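Local coordinates for protein EXOU (Pseudomonas aeruginosa, PDB 4AKX) that acts as a type III secretion toxin, probably a patatin-like phospholipase, that mediates cytotoxicity and forms a complex with the chaperone SpcU, at residues B[482-487]-B[531-536]; B[489-494]-B[519-524]; B[537-542]-B[568-573]. All blocks are in the same frame, centred on the assembly; numbering follows the deposited sequence.

All three contacts belong to the middle helical domain of the toxin. Helix 474-502 supplies one side of both contact 1 and contact 2, whose centres are about 8 Å apart. Its partners in them, helices 528-537 and 512-524, are consecutive in the chain, and contact 2 is nested within the loop closed by contact 1. Leu-534 of contact 1 packs against contact 2, its CD1 3.7 Å from Leu-521 O. Contact 3 follows in series, where the chain leaves helix 528-537, with its centre about 14 Å from that of contact 1 and about 17 Å from that of contact 2. Phe-491 CZ, 3.5 Å from Glu-537 CB, links contacts 2 and 3.

Contact 1: B[482-487]-B[531-536]; sequences AFRQKA and LAWLAA
Phe-483 and Trp-533 meet as an offset edge-to-face aromatic pair, the centre of a helix-helix packing contact in the middle helical domain. The edge of Phe-483 is turned toward the face of the indole, with the ring planes at 66° and the phenyl centroid 5.3 Å from that of the six-membered ring of Trp-533. The closest atoms are Phe-483 CE1 and Trp-533 CZ3, 3.6 Å apart. Ala-487 approaches the same CZ3 at the indole edge, its CB 3.8 Å away. The same methyl also meets Leu-534, whose CD2 is 4.0 Å from Ala-487 CB and also touches Phe-483 CZ, so the four apolar side chains form one continuous patch. Arg-484 meets another part of the six-membered ring, with NE 3.5 Å from Trp-533 CZ2. That carbon lies over one face of the guanidinium, but the two planes are steeply inclined, which rules out a parallel stack.

The segment axes pass at 12.5 Å, with their N-to-C directions 33° apart, and the phenyl and indole rings fill much of the distance between them. With CG anti to the backbone N (chi1 169°), the phenyl reaches toward the indole, and Trp-533 extends from the other helix with the same first torsion. In the next shell, Leu-524 of helix 512-524 packs on both Phe-483 and Leu-534, while Phe-491 also supports Leu-534. The buried Arg-484 bends at chi2 and is held from beyond the two segments, where its NE forms a salt bridge with OD1 of Asp-463.

Contact 2: B[489-494]-B[519-524]; sequences DAFTEL and QRLDAL
Ala-490 and Leu-521 mark the closest backbone approach, their CA atoms 6.3 Å apart, between helical segments that run nearly antiparallel at 157° with axes 9.5 Å from each other. Leu-521 reaches toward Ala-490, whose CB meets Leu-521 CD2 at 3.4 Å. The leucine's two methyls do different work. CD2 also sits over one face of the Phe-491 ring, toward its rim, whereas CD1 touches Phe-491 CE1 at 3.8 Å and, more loosely, Leu-494 CD2 at 4.3 Å. Leu-521 therefore projects between residues from successive turns of helix 474-502.

A polar pair flanks this apolar centre. Glu-493 swings CG away from its backbone N (chi1 175°) and, with an extended chain beyond, carries its carboxylate across the extended arm of Arg-520. The resulting salt bridge is long, 3.4 Å from Arg-520 NE to Glu-493 OE2, and the hydrogen bond within it is weak, bent to 142° at the hydrogen. OE2 lies at the guanidinium edge, but the carboxylate and guanidinium planes are well out of alignment, so this is not a flat, two-pronged pairing. Behind the apolar centre, Leu-538, just beyond helix 528-537, packs on both Phe-491 and Leu-494. With Leu-521 set against Ala-490, Phe-491 and Leu-494, and a charged pair at the margin, the contact is an antiparallel helical hairpin, formed by the consecutive helices 474-502 and 512-524.

Contact 3: B[537-542]-B[568-573]; sequences ELNHAD and AEAQRR
Asn-539 meets Arg-573 through a carbon rather than through its amide: its CB lies over one face of the guanidinium, 3.2 Å from Arg-573 NH1, and no hydrogen bond joins the two segments despite the polar residues gathered here. The amide lies against helix 561-591. Its OD1 stands 3.4 Å from Ala-570 CA, and the backbone N of Ala-570, though near, is at a poor angle for a bond. Both amide arms touch the aliphatic part of Glu-569, with ND2 and OD1 each 3.6 Å from Glu-569 CG. The first torsion of Glu-569 (chi1 168°) sets this methylene beside its own carbonyl carbon and against the amide.

ND2 finds its partners outside the two segments: it is bonded to the carbonyl of Ala-535, one helical turn earlier, and weakly to that of Ala-566, bridging helices 528-537 and 561-591. Glu-569, Arg-572 and Arg-573 of the latter helix form a salt-bridge network, in which the exact geometry of the Arg-573 bonds is doubtful at this resolution. The arrangement is that of a loop following a helix end, docked by a buried asparagine onto the flank of a long helix in an all-helical domain.

Contact 1: B[482-487]-B[531-536]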
ATOM      1  N   ALA B 482      19.353  -7.557 -51.831  1.00 62.52           N
ATOM      2  CA  ALA B 482      20.781  -7.249 -51.865  1.00 59.69           C
ATOM      3  C   ALA B 482      21.474  -7.595 -50.519  1.00 62.57           C
ATOM      4  O   ALA B 482      22.381  -8.440 -50.457  1.00 66.23           O
ATOM      5  CB  ALA B 482      20.979  -5.795 -52.214  1.00 52.89           C
ATOM      6  N   PHE B 483      21.013  -6.967 -49.444  1.00 56.62           N
ATOM      7  CA  PHE B 483      21.467  -7.297 -48.104  1.00 52.10           C
ATOM      8  C   PHE B 483      21.352  -8.789 -47.781  1.00 55.63           C
ATOM      9  O   PHE B 483      22.316  -9.369 -47.307  1.00 59.86           O
ATOM     10  CB  PHE B 483      20.704  -6.467 -47.073  1.00 51.71           C
ATOM     11  CG  PHE B 483      20.905  -6.912 -45.668  1.00 46.12           C
ATOM     12  CD1 PHE B 483      20.296  -8.042 -45.200  1.00 46.69           C
ATOM     13  CD2 PHE B 483      21.694  -6.177 -44.806  1.00 50.91           C
ATOM     14  CE1 PHE B 483      20.482  -8.451 -43.896  1.00 47.58           C
ATOM     15  CE2 PHE B 483      21.865  -6.556 -43.490  1.00 47.83           C
ATOM     16  CZ  PHE B 483      21.260  -7.706 -43.040  1.00 48.54           C
ATOM     17  N   ARG B 484      20.204  -9.420 -48.019  1.00 50.82           N
ATOM     18  CA  ARG B 484      20.097 -10.839 -47.691  1.00 54.55           C
ATOM     19  C   ARG B 484      21.101 -11.683 -48.451  1.00 66.84           C
ATOM     20  O   ARG B 484      21.686 -12.628 -47.897  1.00 72.49           O
ATOM     21  CB  ARG B 484      18.735 -11.369 -48.011  1.00 56.62           C
ATOM     22  CG  ARG B 484      17.796 -11.269 -46.864  1.00 68.47           C
ATOM     23  CD  ARG B 484      17.948 -12.433 -45.920  1.00 68.99           C
ATOM     24  NE  ARG B 484      16.727 -12.628 -45.134  1.00 66.67           N
ATOM     25  CZ  ARG B 484      15.800 -11.704 -44.917  1.00 60.47           C
ATOM     26  NH1 ARG B 484      15.941 -10.473 -45.367  1.00 57.44           N
ATOM     27  NH2 ARG B 484      14.731 -12.013 -44.221  1.00 68.17           N
ATOM     28  N   GLN B 485      21.263 -11.398 -49.737  1.00 62.94           N
ATOM     29  CA  GLN B 485      22.182 -12.149 -50.517  1.00 63.52           C
ATOM     30  C   GLN B 485      23.578 -12.055 -49.896  1.00 63.94           C
ATOM     31  O   GLN B 485      24.225 -13.072 -49.674  1.00 63.60           O
ATOM     32  CB  GLN B 485      22.208 -11.625 -51.952  1.00 78.68           C
ATOM     33  CG  GLN B 485      22.916 -12.556 -52.910  1.00 89.84           C
ATOM     34  CD  GLN B 485      22.470 -13.997 -52.713  1.00107.15           C
ATOM     35  OE1 GLN B 485      21.371 -14.386 -53.140  1.00116.66           O
ATOM     36  NE2 GLN B 485      23.303 -14.791 -52.029  1.00 97.80           N
ATOM     37  N   LYS B 486      24.046 -10.834 -49.625  1.00 59.11           N
ATOM     38  CA  LYS B 486      25.401 -10.638 -49.085  1.00 61.82           C
ATOM     39  C   LYS B 486      25.621 -11.286 -47.690  1.00 63.90           C
ATOM     40  O   LYS B 486      26.677 -11.874 -47.433  1.00 67.13           O
ATOM     41  CB  LYS B 486      25.779  -9.154 -49.075  1.00 59.08           C
ATOM     42  CG  LYS B 486      25.675  -8.490 -50.436  1.00 61.46           C
ATOM     43  CD  LYS B 486      26.281  -7.094 -50.441  1.00 70.22           C
ATOM     44  CE  LYS B 486      26.398  -6.545 -51.867  1.00 86.71           C
ATOM     45  NZ  LYS B 486      26.522  -5.046 -51.971  1.00 87.16           N
ATOM     46  N   ALA B 487      24.631 -11.182 -46.810  1.00 51.91           N
ATOM     47  CA  ALA B 487      24.653 -11.909 -45.584  1.00 50.75           C
ATOM     48  C   ALA B 487      24.725 -13.392 -45.801  1.00 57.25           C
ATOM     49  O   ALA B 487      25.530 -14.054 -45.178  1.00 67.81           O
ATOM     50  CB  ALA B 487      23.437 -11.601 -44.767  1.00 58.61           C
ATOM     51  N   LEU B 531      22.185  -5.015 -37.528  1.00 44.81           N
ATOM     52  CA  LEU B 531      23.115  -5.566 -36.548  1.00 43.00           C
ATOM     53  C   LEU B 531      22.404  -6.553 -35.621  1.00 45.88           C
ATOM     54  O   LEU B 531      22.939  -7.603 -35.325  1.00 42.59           O
ATOM     55  CB  LEU B 531      23.706  -4.425 -35.708  1.00 45.37           C
ATOM     56  CG  LEU B 531      24.789  -4.742 -34.684  1.00 42.95           C
ATOM     57  CD1 LEU B 531      25.970  -5.472 -35.326  1.00 49.47           C
ATOM     58  CD2 LEU B 531      25.265  -3.475 -34.059  1.00 36.28           C
ATOM     59  N   ALA B 532      21.210  -6.197 -35.124  1.00 47.32           N
ATOM     60  CA  ALA B 532      20.452  -7.122 -34.322  1.00 44.66           C
ATOM     61  C   ALA B 532      20.166  -8.405 -35.140  1.00 48.53           C
ATOM     62  O   ALA B 532      20.318  -9.515 -34.632  1.00 56.94           O
ATOM     63  CB  ALA B 532      19.193  -6.471 -33.863  1.00 44.30           C
ATOM     64  N   TRP B 533      19.838  -8.249 -36.421  1.00 44.22           N
ATOM     65  CA  TRP B 533      19.426  -9.391 -37.232  1.00 45.88           C
ATOM     66  C   TRP B 533      20.623 -10.285 -37.458  1.00 45.96           C
ATOM     67  O   TRP B 533      20.551 -11.534 -37.312  1.00 44.44           O
ATOM     68  CB  TRP B 533      18.782  -8.910 -38.553  1.00 44.01           C
ATOM     69  CG  TRP B 533      18.297 -10.018 -39.486  1.00 44.80           C
ATOM     70  CD1 TRP B 533      17.032 -10.572 -39.556  1.00 42.71           C
ATOM     71  CD2 TRP B 533      19.071 -10.721 -40.534  1.00 43.31           C
ATOM     72  NE1 TRP B 533      16.976 -11.561 -40.529  1.00 40.24           N
ATOM     73  CE2 TRP B 533      18.162 -11.695 -41.137  1.00 42.20           C
ATOM     74  CE3 TRP B 533      20.378 -10.665 -40.975  1.00 43.96           C
ATOM     75  CZ2 TRP B 533      18.555 -12.523 -42.165  1.00 47.60           C
ATOM     76  CZ3 TRP B 533      20.769 -11.503 -42.033  1.00 46.15           C
ATOM     77  CH2 TRP B 533      19.886 -12.418 -42.597  1.00 51.47           C
ATOM     78  N   LEU B 534      21.754  -9.642 -37.736  1.00 41.09           N
ATOM     79  CA  LEU B 534      22.983 -10.361 -37.998  1.00 41.26           C
ATOM     80  C   LEU B 534      23.498 -11.108 -36.777  1.00 40.66           C
ATOM     81  O   LEU B 534      23.893 -12.271 -36.887  1.00 48.07           O
ATOM     82  CB  LEU B 534      24.055  -9.461 -38.605  1.00 40.50           C
ATOM     83  CG  LEU B 534      23.859  -8.945 -40.062  1.00 39.50           C
ATOM     84  CD1 LEU B 534      24.823  -7.790 -40.330  1.00 37.48           C
ATOM     85  CD2 LEU B 534      24.056 -10.030 -41.123  1.00 36.89           C
ATOM     86  N   ALA B 535      23.384 -10.516 -35.604  1.00 36.70           N
ATOM     87  CA  ALA B 535      23.705 -11.256 -34.401  1.00 39.64           C
ATOM     88  C   ALA B 535      22.793 -12.511 -34.202  1.00 46.79           C
ATOM     89  O   ALA B 535      23.296 -13.661 -34.047  1.00 46.65           O
ATOM     90  CB  ALA B 535      23.660 -10.351 -33.192  1.00 37.78           C
ATOM     91  N   ALA B 536      21.471 -12.311 -34.229  1.00 44.56           N
ATOM     92  CA  ALA B 536      20.558 -13.432 -34.076  1.00 45.01           C
ATOM     93  C   ALA B 536      20.861 -14.555 -35.075  1.00 49.36           C
ATOM     94  O   ALA B 536      20.878 -15.734 -34.694  1.00 49.18           O
ATOM     95  CB  ALA B 536      19.127 -12.975 -34.199  1.00 44.33           C
TER

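Contact 2: B[489-494]-B[519-524]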
ATOM      1  N   ASP B 489      25.923 -14.980 -48.150  1.00 60.97           N
ATOM      2  CA  ASP B 489      27.232 -15.271 -48.695  1.00 62.85           C
ATOM      3  C   ASP B 489      28.296 -15.234 -47.627  1.00 61.67           C
ATOM      4  O   ASP B 489      29.115 -16.150 -47.524  1.00 66.18           O
ATOM      5  CB  ASP B 489      27.582 -14.277 -49.789  1.00 73.01           C
ATOM      6  CG  ASP B 489      26.978 -14.647 -51.122  1.00 84.56           C
ATOM      7  OD1 ASP B 489      26.425 -15.752 -51.227  1.00 97.34           O
ATOM      8  OD2 ASP B 489      27.033 -13.830 -52.065  1.00 96.85           O
ATOM      9  N   ALA B 490      28.286 -14.156 -46.839  1.00 59.44           N
ATOM     10  CA  ALA B 490      29.277 -13.922 -45.788  1.00 55.79           C
ATOM     11  C   ALA B 490      29.224 -14.968 -44.710  1.00 59.70           C
ATOM     12  O   ALA B 490      30.239 -15.273 -44.108  1.00 66.72           O
ATOM     13  CB  ALA B 490      29.071 -12.578 -45.170  1.00 49.72           C
ATOM     14  N   PHE B 491      28.036 -15.517 -44.477  1.00 58.96           N
ATOM     15  CA  PHE B 491      27.840 -16.532 -43.480  1.00 56.19           C
ATOM     16  C   PHE B 491      28.381 -17.873 -43.920  1.00 61.56           C
ATOM     17  O   PHE B 491      28.863 -18.651 -43.090  1.00 65.46           O
ATOM     18  CB  PHE B 491      26.386 -16.675 -43.212  1.00 57.68           C
ATOM     19  CG  PHE B 491      25.848 -15.673 -42.256  1.00 56.85           C
ATOM     20  CD1 PHE B 491      26.526 -15.373 -41.085  1.00 61.02           C
ATOM     21  CD2 PHE B 491      24.612 -15.113 -42.465  1.00 52.30           C
ATOM     22  CE1 PHE B 491      25.975 -14.507 -40.155  1.00 59.56           C
ATOM     23  CE2 PHE B 491      24.052 -14.264 -41.537  1.00 53.87           C
ATOM     24  CZ  PHE B 491      24.737 -13.938 -40.396  1.00 54.42           C
ATOM     25  N   THR B 492      28.293 -18.172 -45.210  1.00 58.17           N
ATOM     26  CA  THR B 492      28.974 -19.365 -45.717  1.00 61.57           C
ATOM     27  C   THR B 492      30.485 -19.169 -45.659  1.00 62.48           C
ATOM     28  O   THR B 492      31.250 -20.095 -45.303  1.00 60.22           O
ATOM     29  CB  THR B 492      28.565 -19.652 -47.169  1.00 63.79           C
ATOM     30  OG1 THR B 492      27.168 -19.955 -47.206  1.00 66.70           O
ATOM     31  CG2 THR B 492      29.370 -20.806 -47.753  1.00 62.20           C
ATOM     32  N   GLU B 493      30.906 -17.960 -46.043  1.00 62.27           N
ATOM     33  CA  GLU B 493      32.325 -17.635 -46.205  1.00 65.67           C
ATOM     34  C   GLU B 493      33.005 -17.800 -44.834  1.00 67.07           C
ATOM     35  O   GLU B 493      34.071 -18.411 -44.709  1.00 65.20           O
ATOM     36  CB  GLU B 493      32.462 -16.218 -46.777  1.00 63.09           C
ATOM     37  CG  GLU B 493      33.880 -15.683 -46.885  1.00 71.40           C
ATOM     38  CD  GLU B 493      33.938 -14.206 -47.335  1.00 83.74           C
ATOM     39  OE1 GLU B 493      32.904 -13.672 -47.828  1.00 95.40           O
ATOM     40  OE2 GLU B 493      35.019 -13.566 -47.186  1.00 83.26           O
ATOM     41  N   LEU B 494      32.291 -17.352 -43.800  1.00 64.01           N
ATOM     42  CA  LEU B 494      32.710 -17.511 -42.426  1.00 58.31           C
ATOM     43  C   LEU B 494      32.741 -18.950 -41.979  1.00 59.30           C
ATOM     44  O   LEU B 494      33.501 -19.291 -41.106  1.00 61.95           O
ATOM     45  CB  LEU B 494      31.785 -16.733 -41.510  1.00 51.85           C
ATOM     46  CG  LEU B 494      32.051 -16.819 -40.012  1.00 50.96           C
ATOM     47  CD1 LEU B 494      33.391 -16.202 -39.678  1.00 50.07           C
ATOM     48  CD2 LEU B 494      30.930 -16.106 -39.253  1.00 50.01           C
ATOM     49  N   GLN B 519      34.576  -9.029 -41.179  1.00 55.84           N
ATOM     50  CA  GLN B 519      34.605  -7.704 -41.813  1.00 59.36           C
ATOM     51  C   GLN B 519      33.492  -7.484 -42.819  1.00 59.69           C
ATOM     52  O   GLN B 519      33.031  -6.368 -43.006  1.00 58.58           O
ATOM     53  CB  GLN B 519      35.953  -7.438 -42.444  1.00 58.47           C
ATOM     54  CG  GLN B 519      36.987  -7.262 -41.364  1.00 68.99           C
ATOM     55  CD  GLN B 519      38.378  -7.088 -41.881  1.00 71.26           C
ATOM     56  OE1 GLN B 519      38.630  -7.207 -43.067  1.00 77.69           O
ATOM     57  NE2 GLN B 519      39.296  -6.782 -40.984  1.00 81.80           N
ATOM     58  N   ARG B 520      33.071  -8.555 -43.476  1.00 59.45           N
ATOM     59  CA  ARG B 520      32.099  -8.417 -44.519  1.00 59.96           C
ATOM     60  C   ARG B 520      30.745  -8.277 -43.897  1.00 61.91           C
ATOM     61  O   ARG B 520      29.883  -7.550 -44.403  1.00 65.65           O
ATOM     62  CB  ARG B 520      32.144  -9.607 -45.465  1.00 60.21           C
ATOM     63  CG  ARG B 520      33.067  -9.379 -46.632  1.00 66.19           C
ATOM     64  CD  ARG B 520      32.985 -10.504 -47.642  1.00 69.93           C
ATOM     65  NE  ARG B 520      34.200 -10.541 -48.451  1.00 72.24           N
ATOM     66  CZ  ARG B 520      34.508  -9.632 -49.366  1.00 72.03           C
ATOM     67  NH1 ARG B 520      33.692  -8.610 -49.597  1.00 64.39           N
ATOM     68  NH2 ARG B 520      35.639  -9.740 -50.046  1.00 84.42           N
ATOM     69  N   LEU B 521      30.571  -8.968 -42.776  1.00 64.57           N
ATOM     70  CA  LEU B 521      29.350  -8.889 -41.998  1.00 60.20           C
ATOM     71  C   LEU B 521      29.276  -7.545 -41.324  1.00 61.07           C
ATOM     72  O   LEU B 521      28.226  -6.907 -41.368  1.00 64.83           O
ATOM     73  CB  LEU B 521      29.307  -9.970 -40.936  1.00 59.91           C
ATOM     74  CG  LEU B 521      29.134 -11.389 -41.435  1.00 60.53           C
ATOM     75  CD1 LEU B 521      29.117 -12.334 -40.239  1.00 55.57           C
ATOM     76  CD2 LEU B 521      27.831 -11.438 -42.200  1.00 57.24           C
ATOM     77  N   ASP B 522      30.380  -7.100 -40.712  1.00 53.99           N
ATOM     78  CA  ASP B 522      30.370  -5.798 -40.064  1.00 55.16           C
ATOM     79  C   ASP B 522      29.934  -4.716 -41.031  1.00 55.78           C
ATOM     80  O   ASP B 522      29.277  -3.782 -40.647  1.00 61.83           O
ATOM     81  CB  ASP B 522      31.723  -5.450 -39.479  1.00 64.52           C
ATOM     82  CG  ASP B 522      32.146  -6.401 -38.332  1.00 80.31           C
ATOM     83  OD1 ASP B 522      31.313  -6.720 -37.444  1.00 84.26           O
ATOM     84  OD2 ASP B 522      33.334  -6.819 -38.308  1.00 87.01           O
ATOM     85  N   ALA B 523      30.235  -4.873 -42.308  1.00 58.57           N
ATOM     86  CA  ALA B 523      29.909  -3.832 -43.273  1.00 59.61           C
ATOM     87  C   ALA B 523      28.422  -3.775 -43.553  1.00 59.06           C
ATOM     88  O   ALA B 523      27.883  -2.723 -43.813  1.00 65.86           O
ATOM     89  CB  ALA B 523      30.698  -4.011 -44.564  1.00 56.74           C
ATOM     90  N   LEU B 524      27.762  -4.916 -43.503  1.00 58.14           N
ATOM     91  CA  LEU B 524      26.317  -4.964 -43.709  1.00 53.80           C
ATOM     92  C   LEU B 524      25.488  -4.352 -42.543  1.00 52.23           C
ATOM     93  O   LEU B 524      24.332  -3.995 -42.722  1.00 57.46           O
ATOM     94  CB  LEU B 524      25.871  -6.404 -44.017  1.00 46.56           C
ATOM     95  CG  LEU B 524      26.488  -6.891 -45.322  1.00 49.79           C
ATOM     96  CD1 LEU B 524      26.913  -8.342 -45.350  1.00 49.80           C
ATOM     97  CD2 LEU B 524      25.585  -6.608 -46.499  1.00 55.06           C
TER

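Contact 3: B[537-542]-B[568-573]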
ATOM      1  N   GLU B 537      21.147 -14.194 -36.334  1.00 52.66           N
ATOM      2  CA  GLU B 537      21.450 -15.208 -37.363  1.00 56.93           C
ATOM      3  C   GLU B 537      22.643 -16.025 -36.957  1.00 52.55           C
ATOM      4  O   GLU B 537      22.736 -17.211 -37.223  1.00 60.55           O
ATOM      5  CB  GLU B 537      21.742 -14.576 -38.725  1.00 67.75           C
ATOM      6  CG  GLU B 537      20.525 -14.041 -39.477  1.00 77.43           C
ATOM      7  CD  GLU B 537      19.339 -14.994 -39.470  1.00 79.65           C
ATOM      8  OE1 GLU B 537      19.509 -16.205 -39.718  1.00 81.15           O
ATOM      9  OE2 GLU B 537      18.225 -14.517 -39.220  1.00 83.16           O
ATOM     10  N   LEU B 538      23.563 -15.395 -36.281  1.00 48.35           N
ATOM     11  CA  LEU B 538      24.755 -16.094 -35.922  1.00 50.45           C
ATOM     12  C   LEU B 538      24.574 -16.891 -34.632  1.00 49.43           C
ATOM     13  O   LEU B 538      25.529 -17.419 -34.109  1.00 46.46           O
ATOM     14  CB  LEU B 538      25.842 -15.074 -35.773  1.00 50.33           C
ATOM     15  CG  LEU B 538      27.290 -15.425 -35.861  1.00 50.12           C
ATOM     16  CD1 LEU B 538      27.584 -16.060 -37.191  1.00 54.00           C
ATOM     17  CD2 LEU B 538      27.922 -14.059 -35.795  1.00 50.58           C
ATOM     18  N   ASN B 539      23.341 -16.966 -34.128  1.00 50.03           N
ATOM     19  CA  ASN B 539      23.071 -17.644 -32.860  1.00 52.27           C
ATOM     20  C   ASN B 539      22.260 -18.902 -32.987  1.00 55.51           C
ATOM     21  O   ASN B 539      22.138 -19.640 -32.041  1.00 63.20           O
ATOM     22  CB  ASN B 539      22.363 -16.723 -31.890  1.00 53.69           C
ATOM     23  CG  ASN B 539      23.324 -15.952 -31.002  1.00 58.54           C
ATOM     24  OD1 ASN B 539      23.446 -16.243 -29.832  1.00 60.61           O
ATOM     25  ND2 ASN B 539      23.981 -14.944 -31.556  1.00 58.44           N
ATOM     26  N   HIS B 540      21.702 -19.158 -34.154  1.00 62.15           N
ATOM     27  CA  HIS B 540      21.070 -20.445 -34.416  1.00 67.86           C
ATOM     28  C   HIS B 540      21.730 -21.588 -33.725  1.00 72.45           C
ATOM     29  O   HIS B 540      22.822 -22.019 -34.129  1.00 77.00           O
ATOM     30  CB  HIS B 540      21.028 -20.692 -35.899  1.00 73.98           C
ATOM     31  CG  HIS B 540      19.843 -20.078 -36.546  1.00 82.60           C
ATOM     32  ND1 HIS B 540      19.808 -18.783 -36.884  1.00 78.12           N
ATOM     33  CD2 HIS B 540      18.570 -20.589 -36.797  1.00 92.11           C
ATOM     34  CE1 HIS B 540      18.604 -18.486 -37.380  1.00 89.95           C
ATOM     35  NE2 HIS B 540      17.844 -19.597 -37.328  1.00 98.23           N
ATOM     36  N   ALA B 541      21.091 -22.095 -32.673  1.00 70.22           N
ATOM     37  CA  ALA B 541      21.656 -23.225 -31.940  1.00 78.42           C
ATOM     38  C   ALA B 541      21.973 -24.390 -32.875  1.00 84.59           C
ATOM     39  O   ALA B 541      22.966 -25.093 -32.695  1.00 89.28           O
ATOM     40  CB  ALA B 541      20.719 -23.670 -30.833  1.00 81.19           C
ATOM     41  N   ASP B 542      21.122 -24.565 -33.884  1.00 93.53           N
ATOM     42  CA  ASP B 542      21.213 -25.654 -34.860  1.00 99.93           C
ATOM     43  C   ASP B 542      22.530 -25.630 -35.649  1.00 98.02           C
ATOM     44  O   ASP B 542      22.970 -26.660 -36.151  1.00107.37           O
ATOM     45  CB  ASP B 542      20.035 -25.547 -35.834  1.00108.48           C
ATOM     46  CG  ASP B 542      19.835 -24.109 -36.352  1.00121.60           C
ATOM     47  OD1 ASP B 542      20.600 -23.681 -37.252  1.00126.74           O
ATOM     48  OD2 ASP B 542      18.941 -23.394 -35.833  1.00123.25           O
ATOM     49  N   ALA B 568      27.082 -11.049 -27.122  1.00 43.64           N
ATOM     50  CA  ALA B 568      26.242 -10.530 -26.047  1.00 47.19           C
ATOM     51  C   ALA B 568      24.906 -11.251 -26.094  1.00 50.69           C
ATOM     52  O   ALA B 568      24.369 -11.704 -25.072  1.00 56.38           O
ATOM     53  CB  ALA B 568      26.037  -9.028 -26.171  1.00 41.46           C
ATOM     54  N   GLU B 569      24.386 -11.384 -27.294  1.00 50.71           N
ATOM     55  CA  GLU B 569      23.145 -12.094 -27.501  1.00 52.11           C
ATOM     56  C   GLU B 569      23.226 -13.509 -26.933  1.00 51.85           C
ATOM     57  O   GLU B 569      22.307 -13.990 -26.275  1.00 49.68           O
ATOM     58  CB  GLU B 569      22.861 -12.155 -28.987  1.00 56.90           C
ATOM     59  CG  GLU B 569      21.758 -13.107 -29.378  1.00 62.15           C
ATOM     60  CD  GLU B 569      20.411 -12.726 -28.775  1.00 72.28           C
ATOM     61  OE1 GLU B 569      20.278 -11.594 -28.194  1.00 70.16           O
ATOM     62  OE2 GLU B 569      19.483 -13.576 -28.874  1.00 68.90           O
ATOM     63  N   ALA B 570      24.335 -14.178 -27.190  1.00 50.97           N
ATOM     64  CA  ALA B 570      24.516 -15.514 -26.637  1.00 51.90           C
ATOM     65  C   ALA B 570      24.361 -15.556 -25.127  1.00 54.63           C
ATOM     66  O   ALA B 570      23.673 -16.415 -24.627  1.00 56.77           O
ATOM     67  CB  ALA B 570      25.848 -16.109 -27.056  1.00 47.81           C
ATOM     68  N   GLN B 571      24.991 -14.626 -24.407  1.00 56.46           N
ATOM     69  CA  GLN B 571      24.963 -14.660 -22.968  1.00 58.87           C
ATOM     70  C   GLN B 571      23.571 -14.348 -22.435  1.00 54.78           C
ATOM     71  O   GLN B 571      23.136 -14.899 -21.415  1.00 52.22           O
ATOM     72  CB  GLN B 571      25.986 -13.713 -22.363  1.00 66.36           C
ATOM     73  CG  GLN B 571      26.527 -14.236 -21.035  1.00 88.46           C
ATOM     74  CD  GLN B 571      26.437 -13.207 -19.920  1.00108.98           C
ATOM     75  OE1 GLN B 571      25.965 -13.506 -18.811  1.00107.84           O
ATOM     76  NE2 GLN B 571      26.897 -11.984 -20.203  1.00125.88           N
ATOM     77  N   ARG B 572      22.857 -13.488 -23.135  1.00 50.91           N
ATOM     78  CA  ARG B 572      21.477 -13.215 -22.790  0.60 54.31           C
ATOM     79  C   ARG B 572      20.693 -14.518 -22.791  1.00 55.48           C
ATOM     80  O   ARG B 572      20.086 -14.880 -21.802  1.00 62.19           O
ATOM     81  CB  ARG B 572      20.852 -12.228 -23.766  0.60 54.24           C
ATOM     82  CG  ARG B 572      19.508 -11.718 -23.293  0.60 63.92           C
ATOM     83  CD  ARG B 572      18.907 -10.658 -24.222  0.60 71.63           C
ATOM     84  NE  ARG B 572      18.569 -11.166 -25.558  0.60 71.52           N
ATOM     85  CZ  ARG B 572      17.540 -11.968 -25.827  0.60 73.40           C
ATOM     86  NH1 ARG B 572      16.735 -12.388 -24.855  0.60 73.64           N
ATOM     87  NH2 ARG B 572      17.323 -12.362 -27.073  0.60 74.12           N
ATOM     88  N   ARG B 573      20.762 -15.260 -23.904  1.00 53.60           N
ATOM     89  CA  ARG B 573      20.127 -16.589 -23.983  1.00 48.50           C
ATOM     90  C   ARG B 573      20.610 -17.535 -22.882  1.00 50.14           C
ATOM     91  O   ARG B 573      19.799 -18.118 -22.198  1.00 52.16           O
ATOM     92  CB  ARG B 573      20.279 -17.202 -25.382  1.00 48.40           C
ATOM     93  CG  ARG B 573      19.703 -16.305 -26.491  1.00 51.75           C
ATOM     94  CD  ARG B 573      19.548 -16.998 -27.843  1.00 49.88           C
ATOM     95  NE  ARG B 573      19.171 -16.049 -28.896  1.00 47.24           N
ATOM     96  CZ  ARG B 573      19.164 -16.349 -30.201  1.00 51.51           C
ATOM     97  NH1 ARG B 573      19.511 -17.558 -30.604  1.00 56.42           N
ATOM     98  NH2 ARG B 573      18.831 -15.446 -31.117  1.00 50.39           N
TER